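Local coordinates for protein methionine gamma-lyase (Trichomonas vaginalis, PDB 1E5F) that is a fold-type I enzyme of the Cys/Met metabolism family that binds pyridoxal-5'-phosphate and is built around a mixed, mostly parallel beta sheet, at residues A[66-71]-A[80-85]; A[75-80]-A[221-226]; A[88-93]-A[202-207]. All coordinates share one frame; numbering follows the deposited sequence.

How the contacts relate
All three contacts belong to the seven-stranded mixed sheet and the helices packed on it. Contacts 1 and 2 share Cys80 and strand 79-83, outermost in the sheet within this chain: contact 1 lays helix 62-75 on it, and contact 2 pairs its start with strand 220-224. Contact 3 lies one strand further in, where helix 86-97 packs on strand 202-206. Contacts 1 and 3 are buried, and each has a serine at pyridoxal-5'-phosphate; contact 2 runs out to exposed charged residues. Their chemistry differs accordingly: one carboxylate bond among apolar groups in contact 1, backbone pairing in contact 2, and hydrocarbon packing without a hydrogen bond between the segments in contact 3.

Contact 1 of 3, residues A[66-71]-A[80-85]; sequences NLEGKI and CVATSS. With PLP (pyridoxal-5'-phosphate), chain C.
Glu68 lies with its CG and carboxylate carbon over the carbonyl oxygen of Cys80, CD coming within 3.3 Å of Cys80 O, and its OE2 takes the N-H of Ala82. The setting is a helix packed on an outer strand of the mixed sheet of a fold-type I domain: helix 66-71 crosses strand 80-83 at 129°, with the two axes 7.3 Å apart at closest approach. The bond from Ala82 N to Glu68 OE2 is 2.9 Å long and nearly straight at 164°; it meets the anti side of the carboxylate, somewhat out of its plane. An extended chain beyond CG, chi2 170°, carries the acid along the strand as far as Ala82. Its other oxygen, OE1, forms a salt bridge with Arg233 of helix 226-241, so both oxygens of this buried acid are engaged and the rotation of the group is probably fixed.

On the same strand Cys80 turns to the helix. Its CB presses on the backbone oxygen of Glu68 at 3.1 Å, while SG packs against CB and CG2 of Ile71. Further along, Leu67 CD2 lies loosely against the methyl group CB of Ala82, at 4.4 Å, and helix 247-257 touches Leu67 as well.

Past the strand the chain turns to the bound pyridoxal-5'-phosphate. Thr83 OG1 donates to Ser85 O, bracing the turn, and Ser85 is the N-cap of the next helix: its OG bonds Gly88 N and also Gly242 O of the second subunit. Ser85 CB stands 3.2 Å from phosphate oxygen O3P.

Contact 2 of 3, residues A[75-80]-A[221-226]; sequences EKTEAC and LICGKA
Ala79 and Gly224 form an antiparallel hydrogen-bonded pair, followed by the non-hydrogen-bonded pair Cys80 and Cys223, and because Glu78 also faces Gly224 the start of the ladder is a classic beta bulge. Gly224 N gives a sound bond to Ala79 O (3.1 Å), whereas the return bond from Ala79 N to Gly224 O is weak, bent to 131°. Thr77 OG1 donates to Ala79 O too, at 2.8 Å, from the face of the carbonyl plane opposite to Gly224 N. With chi1 at 63°, OG1 sits between backbone N and carbonyl carbon, which also brings it against Cys223 CB.

Outside the pairing, Glu78 stretches to the start of helix 226-241, where OE1 accepts the N-H of Ala226 (2.9 Å, 170°). The CD of Lys225 lies near both carboxylate oxygens, but its NZ stays beyond salt-bridge range. On the buried face Cys80 SG touches Leu221 CD2 at 3.7 Å, and Cys223 SG meets Glu75 CG, whose carboxylate is held by His205, Asn185 and Asn194.

Helix 62-75 packs on the cysteine face, helix 226-241 on Ala79 and Ile222, and strand 202-206 continues the sheet beyond strand 220-224.

Contact 3 of 3, residues A[88-93]-A[202-207]; sequences GAIAAT and VVVHSA. With PLP (pyridoxal-5'-phosphate), chain C.
The pyridine ring of pyridoxal-5'-phosphate is approached by Ile90, which packs on Val204, and by Ser206, so both segments reach it: Ser206 CB lies over one face, 3.8 Å from ring carbon C5, and the CD1 methyl of Ile90 comes in at the edge, 3.7 Å from C6. The second flat group, the imidazole of His205, belongs to the other side of the strand, its NE2 turned to Glu75; Asn185, Pro190 and Ile211 touch it.

This is a helix laid on an inner strand of the fold-type I sheet, running roughly antiparallel to it, at 148°. Ile90 CG1 meets Val204 CG2 at 4.0 Å, the two side chains crossing at about a right angle. One turn on, Thr93 points its CG2 tip to tip at Val202 CG1, while its OG1 lies 4.0 Å from Val204 CG1, the side chains crossing at a slant. That hydroxyl is not left without a partner among the methyl groups: CG2 is anti to the backbone N and OG1 beside it (chi1 -65°), which lets OG1 bond back to Ala89 O at 2.6 Å. Ala89 O thus holds two donors, Thr93 N and Thr93 OG1, reaching it from opposite faces of the carbonyl plane. Ala89 CB comes nearest to the backbone oxygen of His205, a loose contact.

At the strand's end Ser206 OG stands 2.8 Å from phosphate oxygen O2P and 2.9 Å from the ester oxygen O4P, and also bonds Thr208. A single hydroxyl proton cannot serve both phosphate oxygens fully. Gly86 N and Met87 N at the start of helix 86-97 also bind pyridoxal-5'-phosphate, joined by Tyr56 and Arg58 of the second subunit.

Strands 180-184 and 220-224 flank strand 202-206, and helix 226-241 packs beside helix 86-97, touching Ala92 and Thr93.

Contact 1 of 3, residues A[66-71]-A[80-85]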
ATOM      1  N   ASN A  66       2.980 -17.507   0.450  1.00 18.61           N
ATOM      2  CA  ASN A  66       4.359 -17.276   0.729  1.00 19.78           C
ATOM      3  C   ASN A  66       4.533 -17.048   2.220  1.00 20.99           C
ATOM      4  O   ASN A  66       5.440 -17.646   2.832  1.00 19.43           O
ATOM      5  CB  ASN A  66       4.769 -15.959  -0.064  1.00 20.81           C
ATOM      6  CG  ASN A  66       6.250 -15.707   0.135  1.00 21.59           C
ATOM      7  OD1 ASN A  66       7.093 -16.499   0.542  1.00 21.64           O
ATOM      8  ND2 ASN A  66       6.637 -14.446  -0.041  1.00 23.11           N
ATOM      9  N   LEU A  67       3.838 -16.111   2.864  1.00 19.56           N
ATOM     10  CA  LEU A  67       3.994 -15.917   4.305  1.00 20.28           C
ATOM     11  C   LEU A  67       3.667 -17.251   5.006  1.00 19.01           C
ATOM     12  O   LEU A  67       4.431 -17.725   5.804  1.00 21.22           O
ATOM     13  CB  LEU A  67       2.871 -14.963   4.814  1.00 18.45           C
ATOM     14  CG  LEU A  67       2.759 -14.806   6.333  1.00 19.11           C
ATOM     15  CD1 LEU A  67       4.188 -14.371   6.770  1.00 15.58           C
ATOM     16  CD2 LEU A  67       1.699 -13.725   6.636  1.00 15.20           C
ATOM     17  N   GLU A  68       2.564 -17.941   4.699  1.00 17.56           N
ATOM     18  CA  GLU A  68       2.237 -19.174   5.323  1.00 18.77           C
ATOM     19  C   GLU A  68       3.347 -20.220   5.330  1.00 19.12           C
ATOM     20  O   GLU A  68       3.616 -20.945   6.327  1.00 19.29           O
ATOM     21  CB  GLU A  68       0.939 -19.728   4.744  1.00 21.57           C
ATOM     22  CG  GLU A  68      -0.260 -18.812   5.051  1.00 19.71           C
ATOM     23  CD  GLU A  68      -1.457 -19.282   4.253  1.00 21.96           C
ATOM     24  OE1 GLU A  68      -1.275 -20.048   3.226  1.00 22.61           O
ATOM     25  OE2 GLU A  68      -2.569 -18.977   4.722  1.00 22.09           O
ATOM     26  N   GLY A  69       4.066 -20.397   4.259  1.00 20.17           N
ATOM     27  CA  GLY A  69       4.997 -21.523   4.122  1.00 19.28           C
ATOM     28  C   GLY A  69       6.284 -21.136   4.845  1.00 19.73           C
ATOM     29  O   GLY A  69       6.981 -21.994   5.382  1.00 21.35           O
ATOM     30  N   LYS A  70       6.526 -19.876   4.931  1.00 18.80           N
ATOM     31  CA  LYS A  70       7.693 -19.382   5.660  1.00 19.94           C
ATOM     32  C   LYS A  70       7.466 -19.590   7.155  1.00 20.49           C
ATOM     33  O   LYS A  70       8.313 -20.206   7.819  1.00 21.61           O
ATOM     34  CB  LYS A  70       7.918 -17.921   5.299  1.00 20.83           C
ATOM     35  CG  LYS A  70       8.705 -17.528   4.071  1.00 20.91           C
ATOM     36  CD  LYS A  70       8.907 -16.055   3.882  1.00 23.16           C
ATOM     37  CE  LYS A  70       9.873 -15.687   2.675  1.00 22.81           C
ATOM     38  NZ  LYS A  70       9.573 -16.594   1.515  1.00 23.03           N
ATOM     39  N   ILE A  71       6.285 -19.298   7.706  1.00 19.61           N
ATOM     40  CA  ILE A  71       5.964 -19.557   9.129  1.00 19.18           C
ATOM     41  C   ILE A  71       5.896 -21.061   9.386  1.00 22.33           C
ATOM     42  O   ILE A  71       6.461 -21.450  10.380  1.00 21.67           O
ATOM     43  CB  ILE A  71       4.647 -18.953   9.577  1.00 20.86           C
ATOM     44  CG1 ILE A  71       4.605 -17.387   9.242  1.00 19.48           C
ATOM     45  CG2 ILE A  71       4.239 -19.277  11.000  1.00 18.28           C
ATOM     46  CD1 ILE A  71       5.527 -16.650  10.178  1.00 21.14           C
ATOM     47  N   CYS A  80       0.417 -23.908   7.478  1.00 21.21           N
ATOM     48  CA  CYS A  80       0.090 -22.704   8.214  1.00 20.38           C
ATOM     49  C   CYS A  80      -1.030 -22.024   7.505  1.00 18.58           C
ATOM     50  O   CYS A  80      -1.088 -21.861   6.287  1.00 18.52           O
ATOM     51  CB  CYS A  80       1.388 -21.822   8.316  1.00 16.67           C
ATOM     52  SG  CYS A  80       0.935 -20.130   8.911  1.00 17.89           S
ATOM     53  N   VAL A  81      -1.973 -21.439   8.205  1.00 21.83           N
ATOM     54  CA  VAL A  81      -3.076 -20.641   7.707  1.00 20.00           C
ATOM     55  C   VAL A  81      -2.980 -19.240   8.383  1.00 21.63           C
ATOM     56  O   VAL A  81      -2.851 -19.192   9.601  1.00 20.80           O
ATOM     57  CB  VAL A  81      -4.421 -21.244   8.064  1.00 23.82           C
ATOM     58  CG1 VAL A  81      -5.550 -20.360   7.669  1.00 19.05           C
ATOM     59  CG2 VAL A  81      -4.496 -22.665   7.404  1.00 21.87           C
ATOM     60  N   ALA A  82      -2.942 -18.220   7.526  1.00 19.91           N
ATOM     61  CA  ALA A  82      -2.861 -16.857   8.050  1.00 21.32           C
ATOM     62  C   ALA A  82      -4.204 -16.228   8.148  1.00 18.26           C
ATOM     63  O   ALA A  82      -5.122 -16.679   7.468  1.00 20.30           O
ATOM     64  CB  ALA A  82      -2.041 -15.925   7.148  1.00 17.48           C
ATOM     65  N   THR A  83      -4.417 -15.333   9.102  1.00 19.51           N
ATOM     66  CA  THR A  83      -5.699 -14.795   9.304  1.00 16.52           C
ATOM     67  C   THR A  83      -5.544 -13.270   9.556  1.00 18.84           C
ATOM     68  O   THR A  83      -4.427 -12.788   9.648  1.00 16.59           O
ATOM     69  CB  THR A  83      -6.467 -15.365  10.492  1.00 18.01           C
ATOM     70  OG1 THR A  83      -5.855 -14.903  11.713  1.00 17.91           O
ATOM     71  CG2 THR A  83      -6.640 -16.871  10.417  1.00 16.88           C
ATOM     72  N   SER A  84      -6.733 -12.647   9.641  1.00 18.66           N
ATOM     73  CA  SER A  84      -6.751 -11.210   9.783  1.00 19.95           C
ATOM     74  C   SER A  84      -6.792 -10.770  11.250  1.00 17.69           C
ATOM     75  O   SER A  84      -6.857  -9.582  11.404  1.00 20.08           O
ATOM     76  CB  SER A  84      -7.803 -10.548   8.874  1.00 19.51           C
ATOM     77  OG  SER A  84      -9.048 -10.622   9.567  1.00 22.01           O
ATOM     78  N   SER A  85      -6.468 -11.592  12.231  1.00 16.73           N
ATOM     79  CA  SER A  85      -6.206 -11.165  13.601  1.00 20.50           C
ATOM     80  C   SER A  85      -5.859 -12.460  14.374  1.00 21.11           C
ATOM     81  O   SER A  85      -6.214 -13.555  13.946  1.00 18.76           O
ATOM     82  CB  SER A  85      -7.303 -10.473  14.372  1.00 21.47           C
ATOM     83  OG  SER A  85      -8.461 -11.363  14.432  1.00 26.96           O
TER
HETATM   84  N1  PLP C 405      -2.784 -14.138  21.515  1.00 34.02           N
HETATM   85  C2  PLP C 405      -2.154 -13.507  22.536  1.00 33.20           C
HETATM   86  C2A PLP C 405      -1.105 -14.004  23.474  1.00 28.03           C
HETATM   87  C3  PLP C 405      -2.209 -12.101  22.336  1.00 31.27           C
HETATM   88  O3  PLP C 405      -1.495 -11.372  23.232  1.00 37.06           O
HETATM   89  C4  PLP C 405      -3.103 -11.469  21.494  1.00 31.21           C
HETATM   90  C4A PLP C 405      -3.180  -9.915  21.801  1.00 30.92           C
HETATM   91  C5  PLP C 405      -4.032 -12.233  20.884  1.00 29.99           C
HETATM   92  C6  PLP C 405      -3.897 -13.620  20.934  1.00 32.39           C
HETATM   93  C5A PLP C 405      -5.033 -11.682  19.922  1.00 29.67           C
HETATM   94  O4P PLP C 405      -4.331 -11.239  18.668  1.00 28.91           O
HETATM   95  P   PLP C 405      -5.003 -10.082  17.814  1.00 25.39           P
HETATM   96  O1P PLP C 405      -4.908  -8.913  18.720  1.00 25.05           O
HETATM   97  O2P PLP C 405      -4.092 -10.019  16.667  1.00 24.10           O
HETATM   98  O3P PLP C 405      -6.465 -10.420  17.473  1.00 24.62           O

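Contact 2 of 3, residues A[75-80]-A[221-226]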
ATOM      1  N   GLU A  75       8.095 -22.915  12.347  1.00 21.64           N
ATOM      2  CA  GLU A  75       7.491 -23.613  13.482  1.00 22.13           C
ATOM      3  C   GLU A  75       7.568 -25.156  13.358  1.00 24.63           C
ATOM      4  O   GLU A  75       7.129 -25.935  14.206  1.00 22.97           O
ATOM      5  CB  GLU A  75       6.001 -23.290  13.686  1.00 23.37           C
ATOM      6  CG  GLU A  75       5.840 -21.779  14.140  1.00 20.51           C
ATOM      7  CD  GLU A  75       6.093 -21.754  15.676  1.00 22.94           C
ATOM      8  OE1 GLU A  75       6.693 -22.769  16.161  1.00 18.97           O
ATOM      9  OE2 GLU A  75       5.735 -20.806  16.376  1.00 19.46           O
ATOM     10  N   LYS A  76       8.122 -25.623  12.307  1.00 25.12           N
ATOM     11  CA  LYS A  76       8.323 -27.032  11.919  1.00 28.29           C
ATOM     12  C   LYS A  76       6.993 -27.668  11.743  1.00 25.57           C
ATOM     13  O   LYS A  76       6.817 -28.758  12.226  1.00 25.36           O
ATOM     14  CB  LYS A  76       9.249 -27.686  12.981  1.00 30.97           C
ATOM     15  CG  LYS A  76      10.704 -27.047  12.977  1.00 30.33           C
ATOM     16  CD  LYS A  76      11.476 -28.060  13.905  1.00 39.58           C
ATOM     17  CE  LYS A  76      12.953 -27.760  13.805  1.00 44.90           C
ATOM     18  NZ  LYS A  76      13.675 -28.037  15.120  1.00 48.76           N
ATOM     19  N   THR A  77       5.993 -27.035  11.146  1.00 24.64           N
ATOM     20  CA  THR A  77       4.679 -27.653  11.035  1.00 21.61           C
ATOM     21  C   THR A  77       4.457 -28.052   9.559  1.00 22.98           C
ATOM     22  O   THR A  77       5.159 -27.426   8.702  1.00 21.92           O
ATOM     23  CB  THR A  77       3.616 -26.743  11.574  1.00 20.22           C
ATOM     24  OG1 THR A  77       3.506 -25.532  10.858  1.00 24.14           O
ATOM     25  CG2 THR A  77       3.761 -26.534  13.081  1.00 26.15           C
ATOM     26  N   GLU A  78       3.507 -28.880   9.234  1.00 20.01           N
ATOM     27  CA  GLU A  78       3.333 -29.176   7.802  1.00 23.29           C
ATOM     28  C   GLU A  78       2.641 -28.020   7.060  1.00 24.39           C
ATOM     29  O   GLU A  78       2.900 -27.771   5.927  1.00 25.61           O
ATOM     30  CB  GLU A  78       2.388 -30.390   7.528  1.00 26.24           C
ATOM     31  CG  GLU A  78       3.013 -31.701   8.143  1.00 25.32           C
ATOM     32  CD  GLU A  78       1.980 -32.817   8.067  1.00 27.54           C
ATOM     33  OE1 GLU A  78       0.766 -32.811   7.824  1.00 26.16           O
ATOM     34  OE2 GLU A  78       2.359 -33.929   8.401  1.00 30.22           O
ATOM     35  N   ALA A  79       1.911 -27.136   7.742  1.00 24.27           N
ATOM     36  CA  ALA A  79       1.145 -26.123   7.120  1.00 21.83           C
ATOM     37  C   ALA A  79       0.942 -24.965   8.066  1.00 21.64           C
ATOM     38  O   ALA A  79       1.231 -25.042   9.278  1.00 21.97           O
ATOM     39  CB  ALA A  79      -0.155 -26.741   6.630  1.00 20.82           C
ATOM     40  N   CYS A  80       0.417 -23.908   7.478  1.00 21.21           N
ATOM     41  CA  CYS A  80       0.090 -22.704   8.214  1.00 20.38           C
ATOM     42  C   CYS A  80      -1.030 -22.024   7.505  1.00 18.58           C
ATOM     43  O   CYS A  80      -1.088 -21.861   6.287  1.00 18.52           O
ATOM     44  CB  CYS A  80       1.388 -21.822   8.316  1.00 16.67           C
ATOM     45  SG  CYS A  80       0.935 -20.130   8.911  1.00 17.89           S
ATOM     46  N   LEU A 221      -1.870 -16.211  12.833  1.00 21.08           N
ATOM     47  CA  LEU A 221      -1.395 -17.442  12.182  1.00 20.66           C
ATOM     48  C   LEU A 221      -1.650 -18.704  12.992  1.00 22.58           C
ATOM     49  O   LEU A 221      -1.737 -18.777  14.207  1.00 18.53           O
ATOM     50  CB  LEU A 221       0.118 -17.374  12.029  1.00 15.97           C
ATOM     51  CG  LEU A 221       0.699 -16.203  11.172  1.00 18.04           C
ATOM     52  CD1 LEU A 221       2.135 -15.868  11.701  1.00 16.16           C
ATOM     53  CD2 LEU A 221       0.690 -16.478   9.671  1.00 13.04           C
ATOM     54  N   ILE A 222      -2.007 -19.759  12.182  1.00 22.56           N
ATOM     55  CA  ILE A 222      -2.299 -21.008  12.619  1.00 16.56           C
ATOM     56  C   ILE A 222      -1.347 -22.028  12.052  1.00 20.25           C
ATOM     57  O   ILE A 222      -1.091 -21.894  10.836  1.00 19.41           O
ATOM     58  CB  ILE A 222      -3.738 -21.372  12.199  1.00 22.13           C
ATOM     59  CG1 ILE A 222      -4.738 -20.365  12.776  1.00 17.18           C
ATOM     60  CG2 ILE A 222      -3.965 -22.835  12.700  1.00 18.24           C
ATOM     61  CD1 ILE A 222      -6.131 -20.610  12.057  1.00 15.24           C
ATOM     62  N   CYS A 223      -0.684 -22.856  12.897  1.00 16.03           N
ATOM     63  CA  CYS A 223       0.382 -23.718  12.353  1.00 17.16           C
ATOM     64  C   CYS A 223       0.102 -25.195  12.805  1.00 20.54           C
ATOM     65  O   CYS A 223      -0.212 -25.362  14.009  1.00 19.48           O
ATOM     66  CB  CYS A 223       1.716 -23.351  12.935  1.00 18.23           C
ATOM     67  SG  CYS A 223       2.185 -21.647  12.577  1.00 23.12           S
ATOM     68  N   GLY A 224       0.228 -26.193  11.968  1.00 20.74           N
ATOM     69  CA  GLY A 224      -0.142 -27.555  12.439  1.00 23.12           C
ATOM     70  C   GLY A 224      -0.146 -28.457  11.173  1.00 24.82           C
ATOM     71  O   GLY A 224       0.443 -28.108  10.173  1.00 24.81           O
ATOM     72  N   LYS A 225      -0.708 -29.621  11.252  1.00 25.73           N
ATOM     73  CA  LYS A 225      -0.835 -30.644  10.211  1.00 25.19           C
ATOM     74  C   LYS A 225      -1.600 -30.163   9.022  1.00 22.85           C
ATOM     75  O   LYS A 225      -2.638 -29.562   9.173  1.00 23.76           O
ATOM     76  CB  LYS A 225      -1.582 -31.885  10.799  1.00 27.43           C
ATOM     77  CG  LYS A 225      -0.932 -32.501  12.056  1.00 26.69           C
ATOM     78  CD  LYS A 225       0.443 -33.068  11.494  1.00 31.84           C
ATOM     79  CE  LYS A 225       1.013 -34.055  12.521  1.00 38.33           C
ATOM     80  NZ  LYS A 225       2.515 -34.048  12.591  1.00 47.03           N
ATOM     81  N   ALA A 226      -1.264 -30.704   7.829  1.00 24.00           N
ATOM     82  CA  ALA A 226      -2.036 -30.312   6.598  1.00 22.76           C
ATOM     83  C   ALA A 226      -3.488 -30.647   6.721  1.00 25.85           C
ATOM     84  O   ALA A 226      -4.420 -29.949   6.343  1.00 22.45           O
ATOM     85  CB  ALA A 226      -1.235 -30.900   5.393  1.00 17.69           C
TER

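Contact 3 of 3, residues A[88-93]-A[202-207]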
ATOM      1  N   GLY A  88      -8.826 -14.182  15.286  1.00 23.90           N
ATOM      2  CA  GLY A  88      -9.369 -14.976  14.164  1.00 21.70           C
ATOM      3  C   GLY A  88      -8.646 -16.301  14.007  1.00 22.16           C
ATOM      4  O   GLY A  88      -9.256 -17.283  13.603  1.00 20.95           O
ATOM      5  N   ALA A  89      -7.330 -16.331  14.244  1.00 17.46           N
ATOM      6  CA  ALA A  89      -6.632 -17.611  14.202  1.00 19.40           C
ATOM      7  C   ALA A  89      -7.130 -18.593  15.304  1.00 20.39           C
ATOM      8  O   ALA A  89      -7.421 -19.747  15.026  1.00 18.37           O
ATOM      9  CB  ALA A  89      -5.189 -17.371  14.450  1.00 16.16           C
ATOM     10  N   ILE A  90      -7.288 -18.069  16.526  1.00 20.37           N
ATOM     11  CA  ILE A  90      -7.786 -18.869  17.614  1.00 22.28           C
ATOM     12  C   ILE A  90      -9.243 -19.353  17.333  1.00 24.91           C
ATOM     13  O   ILE A  90      -9.549 -20.535  17.580  1.00 24.39           O
ATOM     14  CB  ILE A  90      -7.752 -18.081  18.928  1.00 19.28           C
ATOM     15  CG1 ILE A  90      -6.249 -17.759  19.266  1.00 22.04           C
ATOM     16  CG2 ILE A  90      -8.320 -19.032  20.020  1.00 17.56           C
ATOM     17  CD1 ILE A  90      -6.020 -16.601  20.187  1.00 20.56           C
ATOM     18  N   ALA A  91     -10.121 -18.437  16.944  1.00 20.90           N
ATOM     19  CA  ALA A  91     -11.490 -18.759  16.748  1.00 21.18           C
ATOM     20  C   ALA A  91     -11.649 -19.706  15.592  1.00 23.63           C
ATOM     21  O   ALA A  91     -12.394 -20.692  15.708  1.00 22.85           O
ATOM     22  CB  ALA A  91     -12.289 -17.461  16.483  1.00 18.35           C
ATOM     23  N   ALA A  92     -10.847 -19.499  14.522  1.00 20.20           N
ATOM     24  CA  ALA A  92     -11.148 -20.361  13.359  1.00 23.10           C
ATOM     25  C   ALA A  92     -10.697 -21.769  13.693  1.00 22.72           C
ATOM     26  O   ALA A  92     -11.173 -22.763  13.158  1.00 21.78           O
ATOM     27  CB  ALA A  92     -10.357 -19.943  12.105  1.00 19.92           C
ATOM     28  N   THR A  93      -9.641 -21.800  14.512  1.00 19.18           N
ATOM     29  CA  THR A  93      -9.138 -23.024  14.990  1.00 23.28           C
ATOM     30  C   THR A  93     -10.127 -23.752  15.928  1.00 25.00           C
ATOM     31  O   THR A  93     -10.579 -24.858  15.687  1.00 23.16           O
ATOM     32  CB  THR A  93      -7.778 -22.762  15.667  1.00 25.19           C
ATOM     33  OG1 THR A  93      -6.882 -22.297  14.596  1.00 20.11           O
ATOM     34  CG2 THR A  93      -7.331 -24.090  16.325  1.00 25.65           C
ATOM     35  N   VAL A 202      -1.153 -27.968  17.559  1.00 22.44           N
ATOM     36  CA  VAL A 202      -1.638 -26.808  16.882  1.00 21.32           C
ATOM     37  C   VAL A 202      -1.001 -25.594  17.608  1.00 25.01           C
ATOM     38  O   VAL A 202      -1.099 -25.519  18.797  1.00 21.07           O
ATOM     39  CB  VAL A 202      -3.149 -26.519  16.812  1.00 18.70           C
ATOM     40  CG1 VAL A 202      -3.420 -25.364  15.793  1.00 20.25           C
ATOM     41  CG2 VAL A 202      -3.923 -27.726  16.351  1.00 22.79           C
ATOM     42  N   VAL A 203      -0.306 -24.746  16.796  1.00 25.36           N
ATOM     43  CA  VAL A 203       0.335 -23.573  17.334  1.00 23.96           C
ATOM     44  C   VAL A 203      -0.304 -22.362  16.697  1.00 21.85           C
ATOM     45  O   VAL A 203      -0.328 -22.270  15.468  1.00 19.81           O
ATOM     46  CB  VAL A 203       1.865 -23.501  17.038  1.00 25.79           C
ATOM     47  CG1 VAL A 203       2.488 -22.215  17.585  1.00 20.84           C
ATOM     48  CG2 VAL A 203       2.575 -24.720  17.605  1.00 20.65           C
ATOM     49  N   VAL A 204      -0.786 -21.418  17.500  1.00 23.20           N
ATOM     50  CA  VAL A 204      -1.397 -20.191  17.009  1.00 19.82           C
ATOM     51  C   VAL A 204      -0.556 -18.985  17.440  1.00 24.71           C
ATOM     52  O   VAL A 204       0.220 -19.013  18.417  1.00 23.76           O
ATOM     53  CB  VAL A 204      -2.835 -20.040  17.455  1.00 22.25           C
ATOM     54  CG1 VAL A 204      -3.877 -21.105  16.991  1.00 18.38           C
ATOM     55  CG2 VAL A 204      -2.884 -19.975  18.992  1.00 20.44           C
ATOM     56  N   HIS A 205      -0.690 -17.863  16.646  1.00 21.50           N
ATOM     57  CA  HIS A 205       0.007 -16.624  16.924  1.00 22.16           C
ATOM     58  C   HIS A 205      -0.881 -15.429  16.601  1.00 20.02           C
ATOM     59  O   HIS A 205      -1.617 -15.421  15.661  1.00 17.63           O
ATOM     60  CB  HIS A 205       1.236 -16.242  16.023  1.00 20.61           C
ATOM     61  CG  HIS A 205       2.396 -17.185  16.205  1.00 21.37           C
ATOM     62  ND1 HIS A 205       3.420 -16.885  17.076  1.00 23.07           N
ATOM     63  CD2 HIS A 205       2.696 -18.384  15.659  1.00 19.79           C
ATOM     64  CE1 HIS A 205       4.292 -17.923  17.060  1.00 20.73           C
ATOM     65  NE2 HIS A 205       3.860 -18.811  16.139  1.00 18.32           N
ATOM     66  N   SER A 206      -0.546 -14.404  17.340  1.00 21.87           N
ATOM     67  CA  SER A 206      -1.033 -13.078  17.011  1.00 19.11           C
ATOM     68  C   SER A 206       0.219 -12.573  16.272  1.00 20.28           C
ATOM     69  O   SER A 206       1.254 -12.211  16.852  1.00 20.79           O
ATOM     70  CB  SER A 206      -1.402 -12.121  18.121  1.00 20.41           C
ATOM     71  OG  SER A 206      -1.635 -10.811  17.627  1.00 22.62           O
ATOM     72  N   ALA A 207       0.147 -12.534  14.953  1.00 19.07           N
ATOM     73  CA  ALA A 207       1.280 -12.034  14.161  1.00 19.99           C
ATOM     74  C   ALA A 207       1.266 -10.489  14.220  1.00 20.55           C
ATOM     75  O   ALA A 207       2.319  -9.881  14.071  1.00 16.45           O
ATOM     76  CB  ALA A 207       1.172 -12.426  12.642  1.00 22.98           C
TER
HETATM   77  N1  PLP C 405      -2.784 -14.138  21.515  1.00 34.02           N
HETATM   78  C2  PLP C 405      -2.154 -13.507  22.536  1.00 33.20           C
HETATM   79  C2A PLP C 405      -1.105 -14.004  23.474  1.00 28.03           C
HETATM   80  C3  PLP C 405      -2.209 -12.101  22.336  1.00 31.27           C
HETATM   81  O3  PLP C 405      -1.495 -11.372  23.232  1.00 37.06           O
HETATM   82  C4  PLP C 405      -3.103 -11.469  21.494  1.00 31.21           C
HETATM   83  C4A PLP C 405      -3.180  -9.915  21.801  1.00 30.92           C
HETATM   84  C5  PLP C 405      -4.032 -12.233  20.884  1.00 29.99           C
HETATM   85  C6  PLP C 405      -3.897 -13.620  20.934  1.00 32.39           C
HETATM   86  C5A PLP C 405      -5.033 -11.682  19.922  1.00 29.67           C
HETATM   87  O4P PLP C 405      -4.331 -11.239  18.668  1.00 28.91           O
HETATM   88  P   PLP C 405      -5.003 -10.082  17.814  1.00 25.39           P
HETATM   89  O1P PLP C 405      -4.908  -8.913  18.720  1.00 25.05           O
HETATM   90  O2P PLP C 405      -4.092 -10.019  16.667  1.00 24.10           O
HETATM   91  O3P PLP C 405      -6.465 -10.420  17.473  1.00 24.62           O